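Side-chain contacts in PatF (Prochloron didemni, PDB 4BG2), which belongs to the patellamide (cyanobactin) pathway and has the barrel fold of prenyltransferases, so it is probably a prenyltransferase or a close relative of one: residues Asp145-Glu148 with Leu149-Ala153; Arg167-Leu170 with Arg171-Val175; Glu209-Thr212 with Gln213-Ser217; Ile250-Leu253 with Pro254-Phe257; Ile266-Phe269 with Cys270-Gln273. All coordinates share one frame; numbering follows the deposited sequence.

Contact 1 (Asp145-Glu148 with Leu149-Ala153); sequences DTEE and LARTA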
loop_
_atom_site.group_PDB
_atom_site.type_symbol
_atom_site.label_atom_id
_atom_site.label_comp_id
_atom_site.label_asym_id
_atom_site.label_seq_id
_atom_site.Cartn_x
_atom_site.Cartn_y
_atom_site.Cartn_z
ATOM N N ASP A 145 -1.282 -19.720 -9.848
ATOM C CA ASP A 145 -1.395 -19.110 -11.167
ATOM C C ASP A 145 -2.600 -18.178 -11.092
ATOM O O ASP A 145 -3.733 -18.637 -10.942
ATOM C CB ASP A 145 -1.583 -20.168 -12.263
ATOM C CG ASP A 145 -1.944 -19.562 -13.621
ATOM O OD1 ASP A 145 -1.618 -18.380 -13.873
ATOM O OD2 ASP A 145 -2.548 -20.281 -14.447
ATOM N N THR A 146 -2.341 -16.873 -11.179
ATOM C CA THR A 146 -3.348 -15.878 -10.870
ATOM C C THR A 146 -3.623 -14.941 -12.037
ATOM O O THR A 146 -4.086 -13.814 -11.846
ATOM C CB THR A 146 -2.957 -15.100 -9.606
ATOM O OG1 THR A 146 -1.646 -14.538 -9.760
ATOM C CG2 THR A 146 -2.957 -16.046 -8.413
ATOM N N GLU A 147 -3.401 -15.449 -13.249
ATOM C CA GLU A 147 -3.750 -14.737 -14.477
ATOM C C GLU A 147 -5.189 -14.225 -14.535
ATOM O O GLU A 147 -5.398 -13.096 -14.989
ATOM C CB GLU A 147 -3.479 -15.587 -15.719
ATOM C CG GLU A 147 -2.077 -15.389 -16.255
ATOM C CD GLU A 147 -1.915 -15.823 -17.691
ATOM O OE1 GLU A 147 -2.722 -15.391 -18.528
ATOM O OE2 GLU A 147 -0.969 -16.579 -17.988
ATOM N N GLU A 148 -6.168 -15.016 -14.079
ATOM C CA GLU A 148 -7.569 -14.561 -14.139
ATOM C C GLU A 148 -7.857 -13.336 -13.250
ATOM O O GLU A 148 -8.634 -12.449 -13.619
ATOM C CB GLU A 148 -8.564 -15.705 -13.877
ATOM C CG GLU A 148 -8.812 -16.112 -12.425
ATOM C CD GLU A 148 -7.797 -17.111 -11.888
ATOM O OE1 GLU A 148 -6.568 -16.875 -12.052
ATOM O OE2 GLU A 148 -8.228 -18.127 -11.289
ATOM N N LEU A 149 -7.206 -13.263 -12.088
ATOM C CA LEU A 149 -7.329 -12.090 -11.218
ATOM C C LEU A 149 -6.729 -10.876 -11.903
ATOM O O LEU A 149 -7.325 -9.802 -11.923
ATOM C CB LEU A 149 -6.609 -12.315 -9.881
ATOM C CG LEU A 149 -7.037 -13.510 -9.036
ATOM C CD1 LEU A 149 -6.340 -13.518 -7.690
ATOM C CD2 LEU A 149 -8.542 -13.492 -8.855
ATOM N N ALA A 150 -5.522 -11.051 -12.443
ATOM C CA ALA A 150 -4.776 -9.974 -13.079
ATOM C C ALA A 150 -5.488 -9.485 -14.323
ATOM O O ALA A 150 -5.456 -8.288 -14.601
ATOM C CB ALA A 150 -3.366 -10.437 -13.434
ATOM N N ARG A 151 -6.141 -10.387 -15.065
ATOM C CA ARG A 151 -6.959 -9.977 -16.231
ATOM C C ARG A 151 -8.108 -9.064 -15.866
ATOM O O ARG A 151 -8.303 -8.021 -16.478
ATOM C CB ARG A 151 -7.563 -11.171 -16.961
ATOM C CG ARG A 151 -6.611 -11.793 -17.952
ATOM C CD ARG A 151 -7.297 -12.791 -18.859
ATOM N NE ARG A 151 -6.345 -13.127 -19.913
ATOM C CZ ARG A 151 -5.426 -14.078 -19.815
ATOM N NH1 ARG A 151 -5.367 -14.851 -18.731
ATOM N NH2 ARG A 151 -4.581 -14.272 -20.823
ATOM N N THR A 152 -8.876 -9.468 -14.861
ATOM C CA THR A 152 -9.981 -8.653 -14.370
ATOM C C THR A 152 -9.489 -7.257 -13.989
ATOM O O THR A 152 -10.063 -6.258 -14.424
ATOM C CB THR A 152 -10.622 -9.300 -13.153
ATOM O OG1 THR A 152 -11.045 -10.635 -13.474
ATOM C CG2 THR A 152 -11.812 -8.466 -12.669
ATOM N N ALA A 153 -8.404 -7.183 -13.206
ATOM C CA ALA A 153 -7.821 -5.877 -12.809
ATOM C C ALA A 153 -7.391 -5.056 -14.021
ATOM O O ALA A 153 -7.652 -3.848 -14.097
ATOM C CB ALA A 153 -6.634 -6.077 -11.862
#

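Contact 2 (Arg167-Leu170 with Arg171-Val175); sequences RVLL and RDTMV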
loop_
_atom_site.group_PDB
_atom_site.type_symbol
_atom_site.label_atom_id
_atom_site.label_comp_id
_atom_site.label_asym_id
_atom_site.label_seq_id
_atom_site.Cartn_x
_atom_site.Cartn_y
_atom_site.Cartn_z
ATOM N N ARG A 167 2.525 -9.130 -20.313
ATOM C CA ARG A 167 2.913 -10.423 -19.738
ATOM C C ARG A 167 3.433 -10.287 -18.310
ATOM O O ARG A 167 3.113 -11.105 -17.462
ATOM C CB ARG A 167 3.958 -11.133 -20.623
ATOM C CG ARG A 167 3.429 -11.491 -22.012
ATOM C CD ARG A 167 2.293 -12.517 -21.967
ATOM N NE ARG A 167 2.766 -13.811 -21.461
ATOM C CZ ARG A 167 2.000 -14.746 -20.898
ATOM N NH1 ARG A 167 0.688 -14.555 -20.742
ATOM N NH2 ARG A 167 2.557 -15.878 -20.473
ATOM N N VAL A 168 4.241 -9.266 -18.049
ATOM C CA VAL A 168 4.676 -8.998 -16.680
ATOM C C VAL A 168 3.462 -8.812 -15.772
ATOM O O VAL A 168 3.401 -9.373 -14.675
ATOM C CB VAL A 168 5.591 -7.759 -16.586
ATOM C CG1 VAL A 168 5.882 -7.427 -15.142
ATOM C CG2 VAL A 168 6.907 -7.975 -17.361
ATOM N N LEU A 169 2.505 -8.010 -16.218
ATOM C CA LEU A 169 1.302 -7.740 -15.410
ATOM C C LEU A 169 0.432 -8.993 -15.262
ATOM O O LEU A 169 -0.080 -9.273 -14.187
ATOM C CB LEU A 169 0.483 -6.596 -16.027
ATOM C CG LEU A 169 1.229 -5.280 -16.144
ATOM C CD1 LEU A 169 0.381 -4.203 -16.783
ATOM C CD2 LEU A 169 1.740 -4.816 -14.786
ATOM N N LEU A 170 0.259 -9.744 -16.345
ATOM C CA LEU A 170 -0.606 -10.931 -16.298
ATOM C C LEU A 170 -0.003 -12.047 -15.432
ATOM O O LEU A 170 -0.741 -12.787 -14.784
ATOM C CB LEU A 170 -0.881 -11.464 -17.709
ATOM C CG LEU A 170 -1.905 -10.735 -18.588
ATOM C CD1 LEU A 170 -1.985 -11.395 -19.961
ATOM C CD2 LEU A 170 -3.276 -10.721 -17.924
ATOM N N ARG A 171 1.329 -12.159 -15.412
ATOM C CA ARG A 171 2.006 -13.274 -14.749
ATOM C C ARG A 171 2.535 -12.967 -13.340
ATOM O O ARG A 171 2.468 -13.831 -12.479
ATOM C CB ARG A 171 3.174 -13.779 -15.600
ATOM C CG ARG A 171 2.808 -14.347 -16.974
ATOM C CD ARG A 171 1.837 -15.518 -16.920
ATOM N NE ARG A 171 2.214 -16.525 -15.919
ATOM C CZ ARG A 171 1.459 -17.574 -15.574
ATOM N NH1 ARG A 171 0.279 -17.784 -16.147
ATOM N NH2 ARG A 171 1.887 -18.422 -14.650
ATOM N N ASP A 172 3.049 -11.760 -13.089
ATOM C CA ASP A 172 3.724 -11.459 -11.808
ATOM C C ASP A 172 2.964 -10.532 -10.840
ATOM O O ASP A 172 3.479 -10.210 -9.762
ATOM C CB ASP A 172 5.117 -10.893 -12.085
ATOM C CG ASP A 172 6.080 -11.947 -12.669
ATOM O OD1 ASP A 172 5.744 -13.166 -12.687
ATOM O OD2 ASP A 172 7.180 -11.551 -13.104
ATOM N N THR A 173 1.748 -10.118 -11.208
ATOM C CA THR A 173 0.931 -9.259 -10.332
ATOM C C THR A 173 0.658 -10.016 -9.053
ATOM O O THR A 173 0.075 -11.093 -9.059
ATOM C CB THR A 173 -0.371 -8.792 -11.024
ATOM O OG1 THR A 173 -0.034 -7.852 -12.034
ATOM C CG2 THR A 173 -1.333 -8.106 -10.056
HETATM N N MSE A 174 1.117 -9.451 -7.946
HETATM C CA MSE A 174 0.906 -10.048 -6.631
HETATM C C MSE A 174 0.045 -9.173 -5.737
HETATM O O MSE A 174 -0.456 -9.635 -4.740
HETATM C CB MSE A 174 2.267 -10.249 -5.978
HETATM C CG MSE A 174 2.378 -11.561 -5.221
HETATM SE SE MSE A 174 4.259 -11.654 -4.565
HETATM C CE MSE A 174 4.017 -10.383 -3.075
ATOM N N VAL A 175 -0.099 -7.905 -6.085
ATOM C CA VAL A 175 -0.960 -6.990 -5.356
ATOM C C VAL A 175 -1.772 -6.191 -6.380
ATOM O O VAL A 175 -1.253 -5.765 -7.409
ATOM C CB VAL A 175 -0.160 -5.971 -4.487
ATOM C CG1 VAL A 175 -1.087 -5.264 -3.521
ATOM C CG2 VAL A 175 0.969 -6.619 -3.715
HETATM O O HOH W 1 -0.775 -12.950 -11.712
#

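Contact 3 (Glu209-Thr212 with Gln213-Ser217); sequences EQYT and QKNLS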
loop_
_atom_site.group_PDB
_atom_site.type_symbol
_atom_site.label_atom_id
_atom_site.label_comp_id
_atom_site.label_asym_id
_atom_site.label_seq_id
_atom_site.Cartn_x
_atom_site.Cartn_y
_atom_site.Cartn_z
ATOM N N GLU A 209 11.763 -9.026 -13.217
ATOM C CA GLU A 209 13.226 -8.931 -13.185
ATOM C C GLU A 209 13.771 -8.664 -14.580
ATOM O O GLU A 209 14.579 -7.742 -14.771
ATOM C CB GLU A 209 13.867 -10.222 -12.665
ATOM C CG GLU A 209 13.782 -10.400 -11.159
ATOM C CD GLU A 209 14.223 -11.780 -10.686
ATOM O OE1 GLU A 209 15.002 -12.461 -11.415
ATOM O OE2 GLU A 209 13.779 -12.183 -9.583
ATOM N N GLN A 210 13.313 -9.470 -15.543
ATOM C CA GLN A 210 13.767 -9.335 -16.934
ATOM C C GLN A 210 13.389 -7.987 -17.509
ATOM O O GLN A 210 14.195 -7.368 -18.193
ATOM C CB GLN A 210 13.222 -10.444 -17.856
ATOM C CG GLN A 210 14.142 -11.625 -18.002
ATOM C CD GLN A 210 15.596 -11.259 -18.310
ATOM O OE1 GLN A 210 15.903 -10.614 -19.327
ATOM N NE2 GLN A 210 16.502 -11.691 -17.429
ATOM N N TYR A 211 12.152 -7.567 -17.253
ATOM C CA TYR A 211 11.650 -6.297 -17.754
ATOM C C TYR A 211 12.487 -5.158 -17.185
ATOM O O TYR A 211 12.879 -4.241 -17.899
ATOM C CB TYR A 211 10.170 -6.118 -17.366
ATOM C CG TYR A 211 9.618 -4.781 -17.767
ATOM C CD1 TYR A 211 9.055 -4.592 -19.017
ATOM C CD2 TYR A 211 9.702 -3.689 -16.913
ATOM C CE1 TYR A 211 8.564 -3.350 -19.407
ATOM C CE2 TYR A 211 9.224 -2.446 -17.299
ATOM C CZ TYR A 211 8.659 -2.284 -18.545
ATOM O OH TYR A 211 8.163 -1.064 -18.925
ATOM N N THR A 212 12.767 -5.257 -15.895
ATOM C CA THR A 212 13.626 -4.333 -15.198
ATOM C C THR A 212 15.034 -4.271 -15.809
ATOM O O THR A 212 15.545 -3.192 -16.117
ATOM C CB THR A 212 13.691 -4.708 -13.708
ATOM O OG1 THR A 212 12.387 -4.561 -13.156
ATOM C CG2 THR A 212 14.662 -3.797 -12.933
ATOM N N GLN A 213 15.638 -5.422 -15.994
ATOM C CA GLN A 213 16.995 -5.475 -16.563
ATOM C C GLN A 213 17.048 -4.858 -17.948
ATOM O O GLN A 213 17.939 -4.085 -18.225
ATOM C CB GLN A 213 17.506 -6.901 -16.610
ATOM C CG GLN A 213 17.718 -7.494 -15.235
ATOM C CD GLN A 213 17.914 -9.003 -15.299
ATOM O OE1 GLN A 213 17.035 -9.747 -15.747
ATOM N NE2 GLN A 213 19.071 -9.460 -14.875
ATOM N N LYS A 214 16.070 -5.171 -18.796
ATOM C CA LYS A 214 16.029 -4.635 -20.164
ATOM C C LYS A 214 15.603 -3.179 -20.279
ATOM O O LYS A 214 16.065 -2.471 -21.167
ATOM C CB LYS A 214 15.094 -5.477 -21.033
ATOM C CG LYS A 214 15.562 -6.908 -21.237
ATOM C CD LYS A 214 14.449 -7.743 -21.852
ATOM C CE LYS A 214 14.939 -9.127 -22.254
ATOM N NZ LYS A 214 13.855 -9.902 -22.931
ATOM N N ASN A 215 14.704 -2.726 -19.405
ATOM C CA ASN A 215 14.041 -1.458 -19.649
ATOM C C ASN A 215 14.318 -0.341 -18.657
ATOM O O ASN A 215 14.126 0.812 -18.992
ATOM C CB ASN A 215 12.527 -1.688 -19.772
ATOM C CG ASN A 215 12.190 -2.710 -20.847
ATOM O OD1 ASN A 215 11.934 -2.353 -21.982
ATOM N ND2 ASN A 215 12.241 -3.982 -20.503
ATOM N N LEU A 216 14.692 -0.669 -17.428
ATOM C CA LEU A 216 14.746 0.349 -16.396
ATOM C C LEU A 216 16.177 0.830 -16.201
ATOM O O LEU A 216 17.115 0.200 -16.661
ATOM C CB LEU A 216 14.157 -0.157 -15.082
ATOM C CG LEU A 216 12.656 -0.448 -15.087
ATOM C CD1 LEU A 216 12.189 -0.745 -13.674
ATOM C CD2 LEU A 216 11.838 0.689 -15.702
ATOM N N SER A 217 16.331 1.952 -15.511
ATOM C CA SER A 217 17.614 2.615 -15.439
ATOM C C SER A 217 18.651 1.769 -14.689
ATOM O O SER A 217 18.315 0.832 -13.951
ATOM C CB SER A 217 17.458 3.955 -14.740
ATOM O OG SER A 217 17.230 3.762 -13.356
#

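Contact 4 (Ile250-Leu253 with Pro254-Phe257); sequences IKDL and PKYF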
loop_
_atom_site.group_PDB
_atom_site.type_symbol
_atom_site.label_atom_id
_atom_site.label_comp_id
_atom_site.label_asym_id
_atom_site.label_seq_id
_atom_site.Cartn_x
_atom_site.Cartn_y
_atom_site.Cartn_z
ATOM N N ILE A 250 16.203 -1.569 8.496
ATOM C CA ILE A 250 16.055 -0.131 8.304
ATOM C C ILE A 250 17.383 0.571 8.018
ATOM O O ILE A 250 17.445 1.459 7.168
ATOM C CB ILE A 250 15.365 0.519 9.520
ATOM C CG1 ILE A 250 13.949 -0.043 9.658
ATOM C CG2 ILE A 250 15.312 2.039 9.358
ATOM C CD1 ILE A 250 13.228 0.392 10.914
ATOM N N LYS A 251 18.433 0.152 8.708
ATOM C CA LYS A 251 19.742 0.799 8.609
ATOM C C LYS A 251 20.394 0.639 7.237
ATOM O O LYS A 251 21.330 1.346 6.907
ATOM C CB LYS A 251 20.663 0.294 9.724
ATOM C CG LYS A 251 20.241 0.829 11.084
ATOM C CD LYS A 251 20.704 0.003 12.276
ATOM C CE LYS A 251 19.825 0.319 13.481
ATOM N NZ LYS A 251 20.340 -0.273 14.742
ATOM N N ASP A 252 19.871 -0.272 6.427
ATOM C CA ASP A 252 20.336 -0.427 5.058
ATOM C C ASP A 252 19.835 0.667 4.111
ATOM O O ASP A 252 20.385 0.801 3.022
ATOM C CB ASP A 252 19.935 -1.806 4.513
ATOM C CG ASP A 252 20.788 -2.944 5.081
ATOM O OD1 ASP A 252 21.916 -2.699 5.581
ATOM O OD2 ASP A 252 20.314 -4.101 5.012
ATOM N N LEU A 253 18.806 1.436 4.483
ATOM C CA LEU A 253 18.255 2.428 3.540
ATOM C C LEU A 253 19.274 3.468 3.061
ATOM O O LEU A 253 19.351 3.729 1.865
ATOM C CB LEU A 253 17.003 3.142 4.081
ATOM C CG LEU A 253 15.689 2.367 4.227
ATOM C CD1 LEU A 253 14.615 3.345 4.681
ATOM C CD2 LEU A 253 15.249 1.643 2.960
ATOM N N PRO A 254 20.043 4.080 3.985
ATOM C CA PRO A 254 21.070 5.063 3.559
ATOM C C PRO A 254 22.137 4.524 2.601
ATOM O O PRO A 254 22.829 5.310 1.951
ATOM C CB PRO A 254 21.723 5.491 4.880
ATOM C CG PRO A 254 20.703 5.206 5.926
ATOM C CD PRO A 254 19.947 3.997 5.456
ATOM N N LYS A 255 22.291 3.204 2.530
ATOM C CA LYS A 255 23.185 2.595 1.542
ATOM C C LYS A 255 22.654 2.781 0.130
ATOM O O LYS A 255 23.434 2.834 -0.799
ATOM C CB LYS A 255 23.394 1.103 1.828
ATOM C CG LYS A 255 24.030 0.853 3.185
ATOM C CD LYS A 255 24.357 -0.611 3.437
ATOM C CE LYS A 255 24.750 -0.805 4.896
ATOM N NZ LYS A 255 25.546 -2.043 5.158
ATOM N N TYR A 256 21.335 2.895 -0.039
ATOM C CA TYR A 256 20.753 2.879 -1.378
ATOM C C TYR A 256 19.999 4.134 -1.787
ATOM O O TYR A 256 19.770 4.350 -2.980
ATOM C CB TYR A 256 19.831 1.667 -1.529
ATOM C CG TYR A 256 20.452 0.394 -1.019
ATOM C CD1 TYR A 256 21.535 -0.190 -1.682
ATOM C CD2 TYR A 256 20.000 -0.205 0.149
ATOM C CE1 TYR A 256 22.127 -1.345 -1.200
ATOM C CE2 TYR A 256 20.592 -1.356 0.639
ATOM C CZ TYR A 256 21.649 -1.921 -0.037
ATOM O OH TYR A 256 22.225 -3.067 0.451
ATOM N N PHE A 257 19.605 4.947 -0.810
ATOM C CA PHE A 257 18.846 6.149 -1.069
ATOM C C PHE A 257 19.457 7.329 -0.324
ATOM O O PHE A 257 19.947 7.171 0.797
ATOM C CB PHE A 257 17.398 5.959 -0.572
ATOM C CG PHE A 257 16.704 4.761 -1.157
ATOM C CD1 PHE A 257 16.140 4.826 -2.423
ATOM C CD2 PHE A 257 16.616 3.567 -0.455
ATOM C CE1 PHE A 257 15.497 3.725 -2.963
ATOM C CE2 PHE A 257 15.980 2.461 -1.000
ATOM C CZ PHE A 257 15.420 2.545 -2.255
#

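Contact 5 (Ile266-Phe269 with Cys270-Gln273); sequences IYNF and CQSQ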
loop_
_atom_site.group_PDB
_atom_site.type_symbol
_atom_site.label_atom_id
_atom_site.label_comp_id
_atom_site.label_asym_id
_atom_site.label_seq_id
_atom_site.Cartn_x
_atom_site.Cartn_y
_atom_site.Cartn_z
ATOM N N ILE A 266 11.839 11.294 8.514
ATOM C CA ILE A 266 11.089 10.040 8.541
ATOM C C ILE A 266 12.025 8.891 8.884
ATOM O O ILE A 266 11.665 7.999 9.666
ATOM C CB ILE A 266 10.386 9.733 7.196
ATOM C CG1 ILE A 266 9.362 10.811 6.859
ATOM C CG2 ILE A 266 9.693 8.376 7.241
ATOM C CD1 ILE A 266 9.089 10.943 5.372
ATOM N N TYR A 267 13.224 8.912 8.302
ATOM C CA TYR A 267 14.185 7.850 8.537
ATOM C C TYR A 267 14.584 7.752 10.000
ATOM O O TYR A 267 14.608 6.669 10.574
ATOM C CB TYR A 267 15.435 8.065 7.681
ATOM C CG TYR A 267 16.502 7.065 7.998
ATOM C CD1 TYR A 267 16.347 5.730 7.640
ATOM C CD2 TYR A 267 17.645 7.439 8.680
ATOM C CE1 TYR A 267 17.325 4.798 7.937
ATOM C CE2 TYR A 267 18.624 6.511 8.993
ATOM C CZ TYR A 267 18.454 5.196 8.614
ATOM O OH TYR A 267 19.410 4.269 8.901
ATOM N N ASN A 268 14.899 8.898 10.586
ATOM C CA ASN A 268 15.271 8.998 12.006
ATOM C C ASN A 268 14.158 8.537 12.912
ATOM O O ASN A 268 14.383 7.804 13.880
ATOM C CB ASN A 268 15.601 10.446 12.347
ATOM C CG ASN A 268 16.912 10.897 11.747
ATOM O OD1 ASN A 268 17.773 10.092 11.399
ATOM N ND2 ASN A 268 17.065 12.192 11.625
ATOM N N PHE A 269 12.943 8.971 12.594
ATOM C CA PHE A 269 11.795 8.537 13.368
ATOM C C PHE A 269 11.699 7.012 13.351
ATOM O O PHE A 269 11.517 6.388 14.393
ATOM C CB PHE A 269 10.517 9.162 12.836
ATOM C CG PHE A 269 9.281 8.525 13.386
ATOM C CD1 PHE A 269 8.824 8.850 14.653
ATOM C CD2 PHE A 269 8.603 7.564 12.653
ATOM C CE1 PHE A 269 7.695 8.249 15.170
ATOM C CE2 PHE A 269 7.471 6.959 13.168
ATOM C CZ PHE A 269 7.013 7.306 14.423
ATOM N N CYS A 270 11.852 6.415 12.170
ATOM C CA CYS A 270 11.763 4.957 12.035
ATOM C C CYS A 270 12.782 4.187 12.870
ATOM O O CYS A 270 12.410 3.170 13.488
ATOM C CB CYS A 270 11.889 4.528 10.580
ATOM S SG CYS A 270 10.358 4.745 9.676
ATOM N N GLN A 271 14.034 4.680 12.905
ATOM C CA GLN A 271 15.128 4.005 13.612
ATOM C C GLN A 271 14.973 4.049 15.125
ATOM O O GLN A 271 15.530 3.205 15.822
ATOM C CB GLN A 271 16.550 4.509 13.185
ATOM C CG GLN A 271 16.984 5.933 13.621
ATOM C CD GLN A 271 18.428 6.317 13.238
ATOM O OE1 GLN A 271 18.693 7.427 12.744
ATOM N NE2 GLN A 271 19.363 5.407 13.472
ATOM N N SER A 272 14.218 5.014 15.636
ATOM C CA SER A 272 13.934 5.086 17.061
ATOM C C SER A 272 12.672 4.312 17.465
ATOM O O SER A 272 12.429 4.122 18.653
ATOM C CB SER A 272 13.773 6.541 17.479
ATOM O OG SER A 272 12.766 7.166 16.718
ATOM N N GLN A 273 11.858 3.884 16.500
ATOM C CA GLN A 273 10.608 3.166 16.828
ATOM C C GLN A 273 10.786 1.652 16.890
ATOM O O GLN A 273 11.450 1.067 16.056
ATOM C CB GLN A 273 9.516 3.476 15.808
ATOM C CG GLN A 273 8.963 4.883 15.849
ATOM C CD GLN A 273 8.465 5.258 17.219
ATOM O OE1 GLN A 273 7.363 4.884 17.619
ATOM N NE2 GLN A 273 9.285 5.987 17.965
#

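Contact 1 (Asp145-Glu148 with Leu149-Ala153)
The backbone of D145-A153 enters helix 147-157 here, and A150 N donates to T146 O at 3.2 Å to close the first helical turn. T146 stands at the N-cap position, but its side chain does not cap; its OG1 bonds to K204 instead. One residue on, R151 N donates to E147 O at 2.8 Å. The same two residues form an i to i+4 salt bridge on the outer side of the helix. E147 OE1 lies 2.7 Å from R151 NH1, and the hydrogen bond within the bridge is weak, with an N-H...O angle of 129°. The carboxylate and guanidinium planes are turned 35° apart. R151 runs extended from CG to NE and folds back over the turn before it. This leaves E147 shared: its OE2 is taken by a salt bridge to R171 on the next helix, which probably favours the charged carboxylate. E148 is built differently. Its CG sits between the backbone N and the carbonyl carbon (chi1 80°), and the chain then bends. The bent chain brings the carboxylate to K115, with which OE2 pairs. T152 N donates to E148 O at 3.2 Å, and T152 OG1 bonds to H110 of helix 101-110. On the buried side T146 and L149 both touch I140 of strand 133-140. There L149 CD1 meets T146 CB at 4.2 Å.

Contact 2 (Arg167-Leu170 with Arg171-Val175)
R167 and R171 lie side by side at the end of helix 163-172, a helix-to-strand junction that leads straight into barrel strand 173-181. The two chains point the same way, and their guanidinium planes are 38° apart. R171 CG sits over one face of the R167 guanidinium, toward its rim, and R171 CD comes within 3.6 Å of R167 NH2. Both arginines bend at chi2 and chi3, which curls R167 forward beside the methylenes of R171. The two gather round acidic groups. Besides its bond to E147, R171 NH1 makes a salt bridge to D145, and R167 has a long, weak ion pair with E147. D172 uses the backbone instead. Its CB packs 3.5 Å from V168 O, and its carboxylate accepts from the backbone N atoms of G205 and L208. D172 N in turn donates to V168 O at 2.9 Å. A water lies 3.1 Å from L170 O and within weak reach of T173 O. T173 is the first strand residue, and its side chain still reaches the helix. OG1 lies beside its own backbone N (chi1 -71°) and faces the last turn. T173 OG1 donates to L169 O at 2.6 Å, in the carbonyl plane and on a lone pair.

Contact 3 (Glu209-Thr212 with Gln213-Ser217)
N215 lies over one face of the Y211 ring, four residues back, in the last turn of helix 206-215. N215 CB stands 4.2 Å from the ring centroid, close to the ring normal, in a CH-pi contact. CG follows 4.0 Å from Y211 CE1. The amide is then stacked on the ring, with the planes 18° apart. At the tip, ND2 lies 3.6 Å from Y211 CD1, above the rim of the ring. ND2 also donates to Y211 O at 2.7 Å, nearly straight at 165°, on a lone pair and in the amide plane. Y211 CG is anti to its backbone N (chi1 176°), which lays the ring alongside the helix where the asparagine can reach it. ND2 has a second acceptor, E164 of helix 163-172. Next along, L216 N donates to T212 O at 3.0 Å as the chain leaves the helix, and L216 CD1 packs 3.9 Å from T212 OG1. S217 then caps the following helix, 218-223. Because N215 N also donates to Y211 O, at 2.8 Å, two N-H groups of one residue grip a single carbonyl oxygen. The amide is thus held flat against the ring, and its rotation is fixed at the helix end.

Contact 4 (Ile250-Leu253 with Pro254-Phe257)
Y256 swings its ring back toward the D252 backbone, while F257 turns to meet L253. A 3-10 turn, 250-252, with L253 N bonded to I250 O, runs into the short, weakly bonded helix 253-256. The two aromatic residues go different ways from the end of that helix. The Y256 ring approaches D252 O obliquely, with CD2 at 3.1 Å. One face of the ring carries CB of K255, over its centre. K255 is extended beyond CG and crosses the side chain of D252 at a slant. Its CE comes 3.5 Å from D252 OD1, and its NZ forms a long salt bridge to the same oxygen at 3.7 Å. That pair is loose, and the alkyl chain makes the nearer approach. On the buried side L253 CD2 meets F257 CE2 at 4.1 Å. The edge of the F257 ring also faces L253 O. This oxygen accepts twice. F257 N, at 3.0 Å, comes almost along the C=O axis. Y256 N, at 2.9 Å, comes from above the carbonyl plane. P254, next after L253, sets its CD 3.4 Å from L253 CB across the peptide bond, a tight approach. K255 N bonds to D252 O at 3.1 Å, also from above the carbonyl plane. The contact sits outside the barrel. L253 packs on V279 and F257 on I281, both of strand 276-284. Y256 and F257 also touch I223 of helix 218-223, the Y256 ring meets that of H247, and P254 leans on Y267 of helix 261-272.

Contact 5 (Ile266-Phe269 with Cys270-Gln273)
F269 overlaps Q273 across the last turn of helix 261-272. Q273 CG lies over one face of the ring, 3.7 Å from its centroid, in a CH-pi contact. It sits toward the rim and comes closest to F269 CZ, at 3.4 Å. The Q273 amide is stacked on the ring, with the two planes 11° apart. Two torsions bring this about. F269 CG points away from its backbone N (chi1 167°), so the ring lies toward the helix end. Q273 bends at chi2 (-55°), which lays its amide back over the ring. F26 meets the same ring edge-to-face, and the residue also touches A25 of helix 3-25. The backbone oxygen F269 O is busy as well. S272 OG donates to it at 2.8 Å. S272 N and Q273 N add weak bonds, each 3.3 Å from F269 O. The hydroxyl thus turns back to a carbonyl three residues earlier, where the regular pattern of the helix fades. On the inner face C270 SG packs on I266 CG2 at 4.4 Å. I266 reaches C54 and V56 of strand 48-57, and C270 reaches F298 and Y300 of strand 295-303. Q271 and S272 lie on the exposed side. The helix is therefore amphipathic, an outer helix packed on the strands of a closed antiparallel barrel as in ABBA-type prenyltransferases.

Overall arrangement
The five contacts come in series along the chain, each on a helix or where one begins or ends. The helices lie outside the ten-stranded antiparallel barrel. Contacts 1 and 2 lie on successive helices, 147-157 and 163-172, with centres about 8 Å apart, and share salt bridges. Contact 3, on helix 206-215, is about 15 Å from contact 2 by centres and packs V168 on Y211. Contacts 4 and 5 form a second cluster, with centres about 12 Å apart, joined through Y267. Contacts 1 and 5 stand on opposite sides of the chain's centre, with centres about 37 Å apart. The contacts thus mark two regions of the helical layer round one barrel.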